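Local coordinates for thioredoxin domain-containing protein (Sinorhizobium meliloti, PDB 3U5R) that is of unknown function but may act as an antioxidant oxidoreductase of the peroxiredoxin-like AhpC/TSA family, at residues Y139-A142 / F147-Y150; V64-N69 / Q133-A138; N49-A54 / P126-A131; A82-D87 / G160-A165; Q104-E109 / N202-A207. All blocks are in the same frame, centred on the assembly; numbering follows the deposited sequence.

How the contacts relate
Contact 3 opens first from the N terminus, at 49-54, and contact 2 follows at 64-69 on the central strand. Contacts 4 and 5 open at 82-87 and 104-109. The closures come in the same order: contact 3 at 126-131, contact 2 at 133-138, contact 4 at 160-165 and contact 5 at 202-207, so these four all cross. Contact 1, a short local closure, follows contacts 2 and 3 in series and lies within the spans of contacts 4 and 5. Contacts 1 and 2 pack helix 134-139 and its exit on one face of the mixed sheet. Contact 3 joins a hairpin to its edge. Contact 4 packs helix 78-88 against the loop after strand 156-160. Contact 5 sets the C-terminal tail beside the loop before helix 111-121.

Contact 1 of 5, residues Y139-A142 / F147-Y150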
# COMPACT_ATOMS: atom_id res chain seq x y z
N TYR A 139 -6.73 -8.53 -4.70
CA TYR A 139 -5.63 -7.75 -5.33
C TYR A 139 -4.48 -8.65 -5.69
O TYR A 139 -3.67 -8.30 -6.57
CB TYR A 139 -5.16 -6.61 -4.36
CG TYR A 139 -5.99 -5.35 -4.54
CD1 TYR A 139 -7.27 -5.31 -4.10
CD2 TYR A 139 -5.51 -4.26 -5.26
CE1 TYR A 139 -8.06 -4.22 -4.28
CE2 TYR A 139 -6.34 -3.13 -5.45
CZ TYR A 139 -7.57 -3.13 -4.97
OH TYR A 139 -8.39 -2.06 -5.18
N GLY A 140 -4.45 -9.84 -5.06
CA GLY A 140 -3.34 -10.76 -5.19
C GLY A 140 -2.08 -10.21 -4.50
O GLY A 140 -0.96 -10.41 -5.01
N ALA A 141 -2.26 -9.55 -3.34
CA ALA A 141 -1.17 -9.22 -2.43
C ALA A 141 -0.54 -10.47 -1.83
O ALA A 141 -1.24 -11.45 -1.46
CB ALA A 141 -1.66 -8.25 -1.29
N ALA A 142 0.79 -10.45 -1.71
CA ALA A 142 1.52 -11.60 -1.16
C ALA A 142 2.38 -11.24 0.07
O ALA A 142 2.65 -12.08 0.88
CB ALA A 142 2.44 -12.23 -2.21
N PHE A 147 2.81 -2.67 -3.06
CA PHE A 147 2.24 -1.44 -3.60
C PHE A 147 1.62 -1.62 -4.98
O PHE A 147 2.28 -2.14 -5.90
CB PHE A 147 3.36 -0.40 -3.75
CG PHE A 147 4.03 -0.02 -2.43
CD1 PHE A 147 3.42 0.92 -1.59
CD2 PHE A 147 5.28 -0.56 -2.07
CE1 PHE A 147 4.03 1.30 -0.38
CE2 PHE A 147 5.89 -0.17 -0.84
CZ PHE A 147 5.25 0.75 0.00
N PHE A 148 0.38 -1.15 -5.16
CA PHE A 148 -0.30 -1.25 -6.46
C PHE A 148 -0.73 0.17 -6.83
O PHE A 148 -1.58 0.75 -6.13
CB PHE A 148 -1.58 -2.13 -6.33
CG PHE A 148 -1.36 -3.59 -5.93
CD1 PHE A 148 -1.06 -3.98 -4.62
CD2 PHE A 148 -1.55 -4.62 -6.88
CE1 PHE A 148 -0.88 -5.31 -4.28
CE2 PHE A 148 -1.43 -5.95 -6.55
CZ PHE A 148 -1.09 -6.34 -5.25
N LEU A 149 -0.20 0.75 -7.92
CA LEU A 149 -0.59 2.06 -8.32
C LEU A 149 -1.53 1.96 -9.56
O LEU A 149 -1.15 1.30 -10.55
CB LEU A 149 0.65 2.91 -8.74
CG LEU A 149 0.39 4.39 -9.13
CD1 LEU A 149 -0.12 5.22 -7.89
CD2 LEU A 149 1.66 4.94 -9.65
N TYR A 150 -2.65 2.69 -9.50
CA TYR A 150 -3.66 2.77 -10.56
C TYR A 150 -3.76 4.18 -11.14
O TYR A 150 -3.60 5.18 -10.41
CB TYR A 150 -5.02 2.37 -10.02
CG TYR A 150 -4.95 0.96 -9.51
CD1 TYR A 150 -5.13 -0.12 -10.38
CD2 TYR A 150 -4.65 0.71 -8.14
CE1 TYR A 150 -5.07 -1.43 -9.91
CE2 TYR A 150 -4.50 -0.63 -7.66
CZ TYR A 150 -4.73 -1.67 -8.57
OH TYR A 150 -4.58 -2.98 -8.13
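The hydroxyl of Tyr-139, whose ring turns its edge to Phe-148, is hydrogen-bonded to the backbone carbonyl of Ala-39. That bond holds the far end of the ring. The CD2-CE2 side meets two aromatic side chains of strand 146-150. The Tyr-139 and Phe-148 rings form a T-shaped pair, with centroids 5.7 Å apart and planes at 82°. The CD2 side of Tyr-139 reaches over the Phe-148 face, toward its rim. Tyr-139 CB lies over a face of the same ring, 4.2 Å from Phe-148 CZ. The backbone joins in as well: Tyr-139 O comes within 3.2 Å of Phe-148 CE2. Tyr-150 brings its hydroxyl end to the tyrosine, and Tyr-150 OH is 3.2 Å from Tyr-139 CE2. Phe-148 and Tyr-150 are two apart on the strand and share a first torsion, with CG opposite the carbonyl carbon (chi1 -63° and -60°), and both rings leave on the same face. Ala-141 adds its methyl, with CB 4.3 Å from Phe-148 CE1. Gly-140 has positive phi and is the C' residue of a Schellman motif. Ala-141 N bonds to Ala-136 O and Gly-140 N to Lys-137 O, which ends helix 134-139 before strand 143-144. The alternate residues, Phe-147 and Leu-149, pack against helix 176-186 on the other face. The contact is therefore aromatic and mostly buried. Its chemistry is apolar packing round a tyrosine whose hydroxyl is satisfied by Ala-39 O, and that bond probably limits the turning of the ring.

Contact 2 of 5, residues V64-N69 / Q133-A138; sequences VAFISN and QSVAKA
Phe-66 lays the CE1 and CZ side of its ring against the backbone of Ala-136. Phe-66 CE1 comes to 3.4 Å from Ala-136 CA. The same ring atom CE1 is 3.9 Å from the methyl carbon CB of Ala-136. Farther round the ring, Phe-66 CZ lies 4.3 Å from Val-135 CG1. Val-135 O is also near, at 4.2 Å from Phe-66 CZ. The ring leaves the strand with CG opposite the carbonyl carbon (chi1 -66°), which aims it at the helix. The small Ala-136 lets the ring approach the helix backbone itself. This is strand-to-helix packing of a thioredoxin-like fold: central strand 61-66 receives helix 134-139 on one face. An alanine in place of Phe-66 would probably leave a gap beneath Ala-136 and Val-135 and take away much of the helix's seat on the strand. Asp-130 helps to place the helix start, accepting from the backbone N of both Val-135 and Ala-136. Beyond Phe-66 the chain runs toward Cys-71, just before helix 72-75, whose backbone N is hydrogen-bonded to Ser-68 OG. Peroxiredoxins place their peroxidatic cysteine in a similar position, though no role is established here.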
# COMPACT_ATOMS: atom_id res chain seq x y z
N VAL A 64 -2.81 1.63 -3.64
CA VAL A 64 -3.36 0.72 -2.66
C VAL A 64 -2.14 -0.00 -2.11
O VAL A 64 -1.38 -0.62 -2.89
CB VAL A 64 -4.34 -0.28 -3.26
CG1 VAL A 64 -4.87 -1.25 -2.14
CG2 VAL A 64 -5.51 0.45 -3.94
N ALA A 65 -1.94 0.05 -0.78
CA ALA A 65 -0.70 -0.45 -0.19
C ALA A 65 -1.00 -1.40 0.88
O ALA A 65 -1.70 -1.03 1.86
CB ALA A 65 0.15 0.80 0.40
N PHE A 66 -0.56 -2.65 0.75
CA PHE A 66 -0.78 -3.61 1.84
C PHE A 66 0.42 -3.55 2.78
O PHE A 66 1.54 -3.85 2.39
CB PHE A 66 -0.97 -5.04 1.28
CG PHE A 66 -2.22 -5.16 0.49
CD1 PHE A 66 -3.38 -5.66 1.06
CD2 PHE A 66 -2.27 -4.68 -0.80
CE1 PHE A 66 -4.57 -5.72 0.35
CE2 PHE A 66 -3.47 -4.73 -1.55
CZ PHE A 66 -4.60 -5.27 -0.98
N ILE A 67 0.19 -3.13 4.02
CA ILE A 67 1.28 -2.98 4.95
C ILE A 67 0.97 -3.72 6.27
O ILE A 67 0.03 -4.49 6.36
CB ILE A 67 1.60 -1.47 5.17
CG1 ILE A 67 0.40 -0.71 5.72
CG2 ILE A 67 2.02 -0.83 3.90
CD1 ILE A 67 0.82 0.70 6.13
N SER A 68 1.75 -3.43 7.31
CA SER A 68 1.71 -4.15 8.55
C SER A 68 2.23 -3.14 9.63
O SER A 68 2.88 -2.14 9.29
CB SER A 68 2.66 -5.38 8.45
OG SER A 68 3.18 -5.74 9.73
N ASN A 69 1.87 -3.38 10.89
CA ASN A 69 2.37 -2.57 11.99
C ASN A 69 3.76 -2.99 12.52
O ASN A 69 4.40 -2.18 13.21
CB ASN A 69 1.36 -2.61 13.18
CG ASN A 69 0.02 -1.99 12.79
OD1 ASN A 69 -0.04 -1.07 11.94
ND2 ASN A 69 -1.06 -2.53 13.34
N GLN A 133 -9.57 -10.89 4.94
CA GLN A 133 -8.49 -11.05 3.92
C GLN A 133 -9.03 -11.20 2.54
O GLN A 133 -8.27 -11.50 1.63
CB GLN A 133 -7.49 -12.19 4.27
CG GLN A 133 -7.22 -12.21 5.79
CD GLN A 133 -6.16 -13.20 6.20
OE1 GLN A 133 -6.30 -14.38 5.93
NE2 GLN A 133 -5.08 -12.71 6.86
N SER A 134 -10.33 -10.96 2.34
CA SER A 134 -10.89 -11.06 0.96
C SER A 134 -10.25 -9.97 0.04
O SER A 134 -9.98 -10.21 -1.11
CB SER A 134 -12.42 -10.92 0.96
OG SER A 134 -12.76 -9.57 1.28
N VAL A 135 -9.96 -8.78 0.57
CA VAL A 135 -9.37 -7.78 -0.31
C VAL A 135 -7.90 -8.13 -0.69
O VAL A 135 -7.57 -8.07 -1.85
CB VAL A 135 -9.51 -6.33 0.29
CG1 VAL A 135 -8.84 -5.29 -0.61
CG2 VAL A 135 -11.06 -6.05 0.60
N ALA A 136 -7.06 -8.51 0.28
CA ALA A 136 -5.72 -8.94 -0.06
C ALA A 136 -5.78 -10.04 -1.16
O ALA A 136 -5.00 -10.04 -2.12
CB ALA A 136 -5.01 -9.48 1.23
N LYS A 137 -6.72 -10.98 -1.00
CA LYS A 137 -6.85 -12.04 -2.03
C LYS A 137 -7.31 -11.55 -3.39
O LYS A 137 -6.75 -11.99 -4.43
CB LYS A 137 -7.83 -13.13 -1.55
CG LYS A 137 -7.38 -13.97 -0.40
CD LYS A 137 -8.41 -15.19 -0.28
CE LYS A 137 -8.70 -15.60 1.16
NZ LYS A 137 -9.97 -16.44 1.23
N ALA A 138 -8.26 -10.60 -3.43
CA ALA A 138 -8.71 -10.04 -4.72
C ALA A 138 -7.61 -9.23 -5.44
O ALA A 138 -7.58 -9.25 -6.66
CB ALA A 138 -10.02 -9.14 -4.57

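Contact 3 of 5, residues N49-A54 / P126-A131; sequences NLFTLA and PYLKDA
Phe-51 meets two side chains, Pro-126 from over its face and Leu-128 near the CD1 side. Pro-126 CB stands over the centre of the ring in a CH-pi contact, 4.2 Å from the Phe-51 centroid and 12° off the ring normal. Leu-128 crosses the phenylalanine at about a right angle and touches it with both methyls. Leu-128 CD2 comes to 3.5 Å from Phe-51 CD1. The other methyl, Leu-128 CD1, lies 4.0 Å from Phe-51 CB. In Leu-128 the CG is opposite the carbonyl carbon (chi1 -52°), which sends the branched end toward the ring. An alanine at Phe-51 would probably leave the Pro-126 CB and the Leu-128 methyls without their aromatic cover. The contact sets a two-stranded hairpin, 43-44 with 50-51, against edge strand 127-129 of the mixed sheet. Phe-51 is held by backbone bonds to Leu-43, and Pro-44 is bonded through its backbone to Lys-129, so the hairpin is tied down near the packing. Strand 127-129 in turn runs parallel to 93-99, with Leu-128 bonded through its backbone to Ala-97 and Asn-99 and packed on Leu-43 and Val-96. Tyr-127 points its side chain away from the hairpin, toward helix 111-121, and its hydroxyl is hydrogen-bonded to Asn-69 and Asn-99.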
# COMPACT_ATOMS: atom_id res chain seq x y z
N ASN A 49 -15.22 4.30 10.18
CA ASN A 49 -15.64 4.92 8.93
C ASN A 49 -15.34 3.90 7.86
O ASN A 49 -14.26 3.28 7.88
CB ASN A 49 -14.79 6.15 8.63
CG ASN A 49 -14.87 7.19 9.72
OD1 ASN A 49 -13.87 7.43 10.43
ND2 ASN A 49 -16.02 7.86 9.83
N LEU A 50 -16.22 3.77 6.89
CA LEU A 50 -16.06 2.79 5.80
C LEU A 50 -15.61 3.43 4.45
O LEU A 50 -16.04 4.55 4.13
CB LEU A 50 -17.37 2.01 5.59
CG LEU A 50 -17.82 1.14 6.77
CD1 LEU A 50 -19.25 0.63 6.52
CD2 LEU A 50 -16.97 -0.06 7.02
N PHE A 51 -14.73 2.75 3.73
CA PHE A 51 -14.18 3.30 2.48
C PHE A 51 -14.32 2.27 1.40
O PHE A 51 -14.13 1.09 1.65
CB PHE A 51 -12.69 3.67 2.63
CG PHE A 51 -12.43 4.69 3.70
CD1 PHE A 51 -12.37 4.31 5.02
CD2 PHE A 51 -12.27 6.03 3.39
CE1 PHE A 51 -12.16 5.27 6.01
CE2 PHE A 51 -12.02 7.02 4.40
CZ PHE A 51 -12.00 6.63 5.68
N THR A 52 -14.67 2.75 0.19
CA THR A 52 -14.75 1.93 -1.01
C THR A 52 -13.95 2.69 -2.08
O THR A 52 -13.57 3.85 -1.84
CB THR A 52 -16.21 1.76 -1.48
OG1 THR A 52 -16.69 2.99 -2.04
CG2 THR A 52 -17.11 1.41 -0.31
N LEU A 53 -13.71 2.08 -3.25
CA LEU A 53 -13.15 2.86 -4.40
C LEU A 53 -13.85 4.18 -4.72
O LEU A 53 -13.18 5.15 -5.12
CB LEU A 53 -13.04 2.04 -5.68
CG LEU A 53 -12.06 0.89 -5.83
CD1 LEU A 53 -12.36 0.18 -7.15
CD2 LEU A 53 -10.58 1.36 -5.74
N ALA A 54 -15.17 4.24 -4.54
CA ALA A 54 -15.90 5.46 -4.89
C ALA A 54 -15.43 6.62 -4.03
O ALA A 54 -15.59 7.77 -4.44
CB ALA A 54 -17.45 5.31 -4.72
N PRO A 126 -6.03 7.08 4.64
CA PRO A 126 -6.73 6.08 5.41
C PRO A 126 -5.92 4.73 5.54
O PRO A 126 -5.34 4.24 4.55
CB PRO A 126 -8.05 5.90 4.62
CG PRO A 126 -7.64 6.36 3.14
CD PRO A 126 -6.77 7.53 3.43
N TYR A 127 -5.91 4.16 6.75
CA TYR A 127 -5.26 2.90 7.01
C TYR A 127 -6.31 1.98 7.56
O TYR A 127 -6.81 2.17 8.67
CB TYR A 127 -4.09 3.14 7.99
CG TYR A 127 -3.24 1.97 8.28
CD1 TYR A 127 -3.26 0.80 7.47
CD2 TYR A 127 -2.39 1.98 9.40
CE1 TYR A 127 -2.45 -0.31 7.81
CE2 TYR A 127 -1.56 0.88 9.71
CZ TYR A 127 -1.59 -0.23 8.93
OH TYR A 127 -0.79 -1.31 9.29
N LEU A 128 -6.64 0.97 6.79
CA LEU A 128 -7.85 0.19 7.03
C LEU A 128 -7.55 -1.23 7.39
O LEU A 128 -6.53 -1.77 6.98
CB LEU A 128 -8.64 0.17 5.73
CG LEU A 128 -8.84 1.58 5.18
CD1 LEU A 128 -9.61 1.52 3.87
CD2 LEU A 128 -9.59 2.52 6.22
N LYS A 129 -8.46 -1.88 8.10
CA LYS A 129 -8.28 -3.31 8.41
C LYS A 129 -9.05 -4.22 7.45
O LYS A 129 -10.27 -4.03 7.32
CB LYS A 129 -8.74 -3.61 9.81
CG LYS A 129 -8.51 -5.10 10.20
CD LYS A 129 -7.05 -5.32 10.51
CE LYS A 129 -6.82 -6.84 10.56
NZ LYS A 129 -5.33 -6.96 10.59
N ASP A 130 -8.38 -5.22 6.83
CA ASP A 130 -9.05 -6.24 5.93
C ASP A 130 -9.17 -7.58 6.71
O ASP A 130 -8.39 -8.49 6.47
CB ASP A 130 -8.25 -6.34 4.61
CG ASP A 130 -8.61 -7.53 3.71
OD1 ASP A 130 -9.77 -7.94 3.63
OD2 ASP A 130 -7.67 -8.06 3.03
N ALA A 131 -10.12 -7.64 7.66
CA ALA A 131 -10.22 -8.76 8.63
C ALA A 131 -10.46 -10.10 7.98
O ALA A 131 -9.87 -11.06 8.40
CB ALA A 131 -11.37 -8.50 9.75

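Contact 4 of 5, residues A82-D87 / G160-A165; sequences AKFAGD and GQFDDA
Phe-84 and Phe-162 meet as a T-shaped pair, with the edge of Phe-162 directed at the face of Phe-84. Their planes stand at 80°, and the ring centroids are 5.8 Å apart. The touching atom is Phe-162 CE1, which sits over the Phe-84 face near its rim and 4.1 Å from Phe-84 CG. The neighbouring atom Phe-162 CZ reaches 4.2 Å from Phe-84 CB. The two side chains run past each other in opposite directions, so the overlap falls at the root of one ring and the outer end of the other. In both residues CG is turned opposite the backbone N, with chi1 166° in Phe-84 and -176° in Phe-162. For Phe-162 this extended course carries the ring from the loop to the helix. Leu-178 of helix 176-186 touches both rings, and Val-182 adds to the packing on Phe-84. The loop that bears Phe-162 is pinned by its own polar groups. Asp-163 OD1 accepts from Ala-165 N at 3.0 Å, an Asx turn, and is met from above the carboxylate plane. Its other oxygen, OD2, takes the backbone N of Thr-174 and of Gly-175. Gln-161 NE2 donates to Asp-164 OD1. The pair thus belongs to the apolar layer where helices 78-88 and 176-186, also joined by a salt bridge from Asp-87 to Arg-179, lie side by side on one face of the central sheet, as in the thioredoxin fold.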
# COMPACT_ATOMS: atom_id res chain seq x y z
N ALA A 82 4.59 8.10 5.06
CA ALA A 82 3.74 9.16 5.54
C ALA A 82 4.16 10.47 4.85
O ALA A 82 3.30 11.29 4.45
CB ALA A 82 3.80 9.24 7.10
N LYS A 83 5.46 10.68 4.70
CA LYS A 83 5.97 11.87 4.00
C LYS A 83 5.53 11.89 2.51
O LYS A 83 4.99 12.91 1.96
CB LYS A 83 7.51 11.87 4.11
CG LYS A 83 8.25 12.90 3.21
CD LYS A 83 7.75 14.31 3.49
CE LYS A 83 8.75 15.36 2.89
NZ LYS A 83 10.08 14.62 2.87
N PHE A 84 5.74 10.76 1.84
CA PHE A 84 5.32 10.59 0.43
C PHE A 84 3.84 10.90 0.27
O PHE A 84 3.46 11.71 -0.59
CB PHE A 84 5.58 9.12 0.06
CG PHE A 84 4.91 8.67 -1.22
CD1 PHE A 84 5.51 8.86 -2.42
CD2 PHE A 84 3.71 8.00 -1.20
CE1 PHE A 84 4.91 8.38 -3.64
CE2 PHE A 84 3.15 7.50 -2.41
CZ PHE A 84 3.74 7.73 -3.59
N ALA A 85 2.99 10.21 1.04
CA ALA A 85 1.54 10.45 0.85
C ALA A 85 1.21 11.95 1.08
O ALA A 85 0.48 12.53 0.30
CB ALA A 85 0.68 9.54 1.73
N GLY A 86 1.76 12.55 2.15
CA GLY A 86 1.55 13.98 2.44
C GLY A 86 2.05 14.87 1.29
O GLY A 86 1.35 15.81 0.85
N ASP A 87 3.22 14.56 0.75
CA ASP A 87 3.79 15.36 -0.31
C ASP A 87 2.80 15.46 -1.49
O ASP A 87 2.77 16.47 -2.17
CB ASP A 87 5.06 14.71 -0.90
CG ASP A 87 6.32 14.99 -0.09
OD1 ASP A 87 6.24 15.84 0.83
OD2 ASP A 87 7.37 14.30 -0.35
N GLY A 160 5.25 -2.79 -7.52
CA GLY A 160 6.62 -3.15 -7.12
C GLY A 160 7.10 -2.32 -5.93
O GLY A 160 6.31 -1.79 -5.16
N GLN A 161 8.41 -2.29 -5.80
CA GLN A 161 9.12 -1.71 -4.64
C GLN A 161 8.86 -0.21 -4.50
O GLN A 161 8.61 0.59 -5.48
CB GLN A 161 10.64 -2.03 -4.77
CG GLN A 161 11.38 -1.14 -5.79
CD GLN A 161 12.89 -1.50 -5.89
OE1 GLN A 161 13.32 -2.46 -5.29
NE2 GLN A 161 13.64 -0.75 -6.62
N PHE A 162 8.93 0.25 -3.27
CA PHE A 162 8.84 1.71 -2.99
C PHE A 162 10.12 2.36 -3.54
O PHE A 162 10.13 3.48 -4.14
CB PHE A 162 8.71 1.82 -1.45
CG PHE A 162 8.51 3.21 -0.92
CD1 PHE A 162 7.38 3.96 -1.27
CD2 PHE A 162 9.42 3.75 0.01
CE1 PHE A 162 7.18 5.27 -0.75
CE2 PHE A 162 9.26 5.05 0.56
CZ PHE A 162 8.11 5.82 0.20
N ASP A 163 11.23 1.66 -3.31
CA ASP A 163 12.55 2.06 -3.85
C ASP A 163 13.49 0.92 -3.51
O ASP A 163 13.04 -0.14 -3.04
CB ASP A 163 13.04 3.35 -3.16
CG ASP A 163 13.04 3.20 -1.60
OD1 ASP A 163 13.16 2.04 -1.07
OD2 ASP A 163 12.94 4.25 -0.89
N ASP A 164 14.80 1.14 -3.65
CA ASP A 164 15.79 0.04 -3.60
C ASP A 164 16.19 -0.28 -2.12
O ASP A 164 17.01 -1.20 -1.88
CB ASP A 164 17.11 0.41 -4.39
CG ASP A 164 16.97 0.39 -5.95
OD1 ASP A 164 16.25 -0.50 -6.48
OD2 ASP A 164 17.67 1.23 -6.67
N ALA A 165 15.71 0.50 -1.15
CA ALA A 165 16.12 0.30 0.25
C ALA A 165 15.55 -1.01 0.81
O ALA A 165 14.34 -1.39 0.57
CB ALA A 165 15.70 1.50 1.13

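Contact 5 of 5, residues Q104-E109 / N202-A207; sequences QAFPEE and NIKWTA
Lys-204 lays its methylenes over one face of Phe-106, while its charged end curls back to its own segment. The contact is CH-pi: Lys-204 CG lies 4.0 Å from the centroid of the Phe-106 ring, 27° off the ring normal. It is displaced toward the rim, with Lys-204 CG 3.6 Å from Phe-106 CE2. Farther along the chain, Lys-204 CE reaches 3.7 Å from Phe-106 CZ. The lysine crosses the ring at about a right angle. Bends at chi2 (-59°) and chi4 (-93°) bring the amine round to Asn-202. There NZ donates to Asn-202 O at 2.9 Å. It also donates to Asn-202 OD1 at 2.9 Å, meeting that oxygen from above the amide plane. Lys-204 is the centre of an inverse gamma turn, and its carbonyl accepts from Gln-133 NE2. The two loops are further placed by Asp-102, bonded through its backbone to Lys-204 and through OD1 to the backbone N of Gln-104 and Ala-105. The contact thus helps to place the tail after strand 199-202 beside the loop before helix 111-121. Its chemistry divides the lysine in two: the aliphatic part shields a partly exposed ring, and two oxygens of Asn-202 probably steady the charge.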
# COMPACT_ATOMS: atom_id res chain seq x y z
N GLN A 104 -5.47 -12.34 15.28
CA GLN A 104 -5.53 -13.34 16.37
C GLN A 104 -4.12 -13.90 16.50
O GLN A 104 -3.58 -13.92 17.62
CB GLN A 104 -6.52 -14.49 16.06
CG GLN A 104 -7.94 -14.09 15.68
CD GLN A 104 -8.73 -13.39 16.80
OE1 GLN A 104 -9.01 -12.17 16.74
NE2 GLN A 104 -9.09 -14.16 17.83
N ALA A 105 -3.54 -14.34 15.37
CA ALA A 105 -2.15 -14.84 15.37
C ALA A 105 -1.12 -13.73 15.66
O ALA A 105 -0.10 -14.00 16.31
CB ALA A 105 -1.80 -15.59 14.06
N PHE A 106 -1.39 -12.50 15.18
CA PHE A 106 -0.48 -11.37 15.38
C PHE A 106 -1.20 -10.17 15.96
O PHE A 106 -1.63 -9.26 15.22
CB PHE A 106 0.25 -11.02 14.08
CG PHE A 106 1.07 -12.15 13.54
CD1 PHE A 106 2.43 -12.24 13.83
CD2 PHE A 106 0.48 -13.15 12.80
CE1 PHE A 106 3.20 -13.32 13.35
CE2 PHE A 106 1.20 -14.24 12.35
CZ PHE A 106 2.59 -14.32 12.62
N PRO A 107 -1.32 -10.12 17.31
CA PRO A 107 -2.11 -9.12 18.06
C PRO A 107 -1.66 -7.72 17.77
O PRO A 107 -2.38 -6.79 18.03
CB PRO A 107 -1.78 -9.44 19.57
CG PRO A 107 -1.22 -10.75 19.57
CD PRO A 107 -0.59 -11.03 18.21
N GLU A 108 -0.43 -7.53 17.33
CA GLU A 108 0.05 -6.19 17.00
C GLU A 108 -0.63 -5.65 15.69
O GLU A 108 -0.48 -4.48 15.36
CB GLU A 108 1.58 -6.23 16.89
CG GLU A 108 2.04 -7.17 15.77
CD GLU A 108 2.51 -8.61 16.23
OE1 GLU A 108 1.78 -9.30 17.00
OE2 GLU A 108 3.59 -9.05 15.73
N GLU A 109 -1.42 -6.51 15.02
CA GLU A 109 -2.10 -6.20 13.72
C GLU A 109 -3.59 -5.92 13.87
O GLU A 109 -4.32 -5.78 12.87
CB GLU A 109 -1.90 -7.35 12.70
CG GLU A 109 -0.43 -7.73 12.49
CD GLU A 109 0.41 -6.68 11.71
OE1 GLU A 109 0.19 -5.46 11.84
OE2 GLU A 109 1.35 -7.09 10.97
N ASN A 202 5.61 -12.28 4.46
CA ASN A 202 4.34 -12.75 3.89
C ASN A 202 3.18 -12.14 4.67
O ASN A 202 3.26 -11.92 5.90
CB ASN A 202 4.20 -14.29 3.81
CG ASN A 202 4.23 -14.95 5.19
OD1 ASN A 202 5.13 -14.70 5.98
ND2 ASN A 202 3.21 -15.78 5.50
N ILE A 203 2.11 -11.85 3.94
CA ILE A 203 0.80 -11.64 4.53
C ILE A 203 0.49 -12.81 5.44
O ILE A 203 0.60 -13.99 5.07
CB ILE A 203 -0.29 -11.41 3.42
CG1 ILE A 203 0.12 -10.16 2.62
CG2 ILE A 203 -1.76 -11.38 4.03
CD1 ILE A 203 -0.88 -9.21 2.16
N LYS A 204 0.05 -12.51 6.66
CA LYS A 204 -0.23 -13.59 7.58
C LYS A 204 -1.66 -14.08 7.41
O LYS A 204 -2.56 -13.64 8.12
CB LYS A 204 0.04 -13.09 9.00
CG LYS A 204 1.49 -12.58 9.15
CD LYS A 204 2.46 -13.74 8.83
CE LYS A 204 3.91 -13.50 9.27
NZ LYS A 204 4.76 -12.91 8.19
N TRP A 205 -1.85 -14.97 6.43
CA TRP A 205 -3.14 -15.56 6.11
C TRP A 205 -3.65 -16.33 7.34
O TRP A 205 -2.86 -16.97 8.04
CB TRP A 205 -2.96 -16.56 4.96
CG TRP A 205 -2.34 -15.88 3.80
CD1 TRP A 205 -1.07 -16.01 3.34
CD2 TRP A 205 -2.98 -14.88 2.95
NE1 TRP A 205 -0.87 -15.17 2.24
CE2 TRP A 205 -2.04 -14.48 1.98
CE3 TRP A 205 -4.26 -14.29 2.94
CZ2 TRP A 205 -2.32 -13.52 1.01
CZ3 TRP A 205 -4.55 -13.33 1.93
CH2 TRP A 205 -3.58 -12.96 0.99
N THR A 206 -4.93 -16.20 7.65
CA THR A 206 -5.56 -17.01 8.71
C THR A 206 -5.49 -18.48 8.26
O THR A 206 -5.66 -18.75 7.07
CB THR A 206 -7.02 -16.61 8.89
OG1 THR A 206 -7.73 -17.00 7.71
CG2 THR A 206 -7.14 -15.14 8.98
N ALA A 207 -5.21 -19.42 9.19
CA ALA A 207 -5.17 -20.89 8.86
C ALA A 207 -6.41 -21.23 8.04
O ALA A 207 -7.52 -21.09 8.55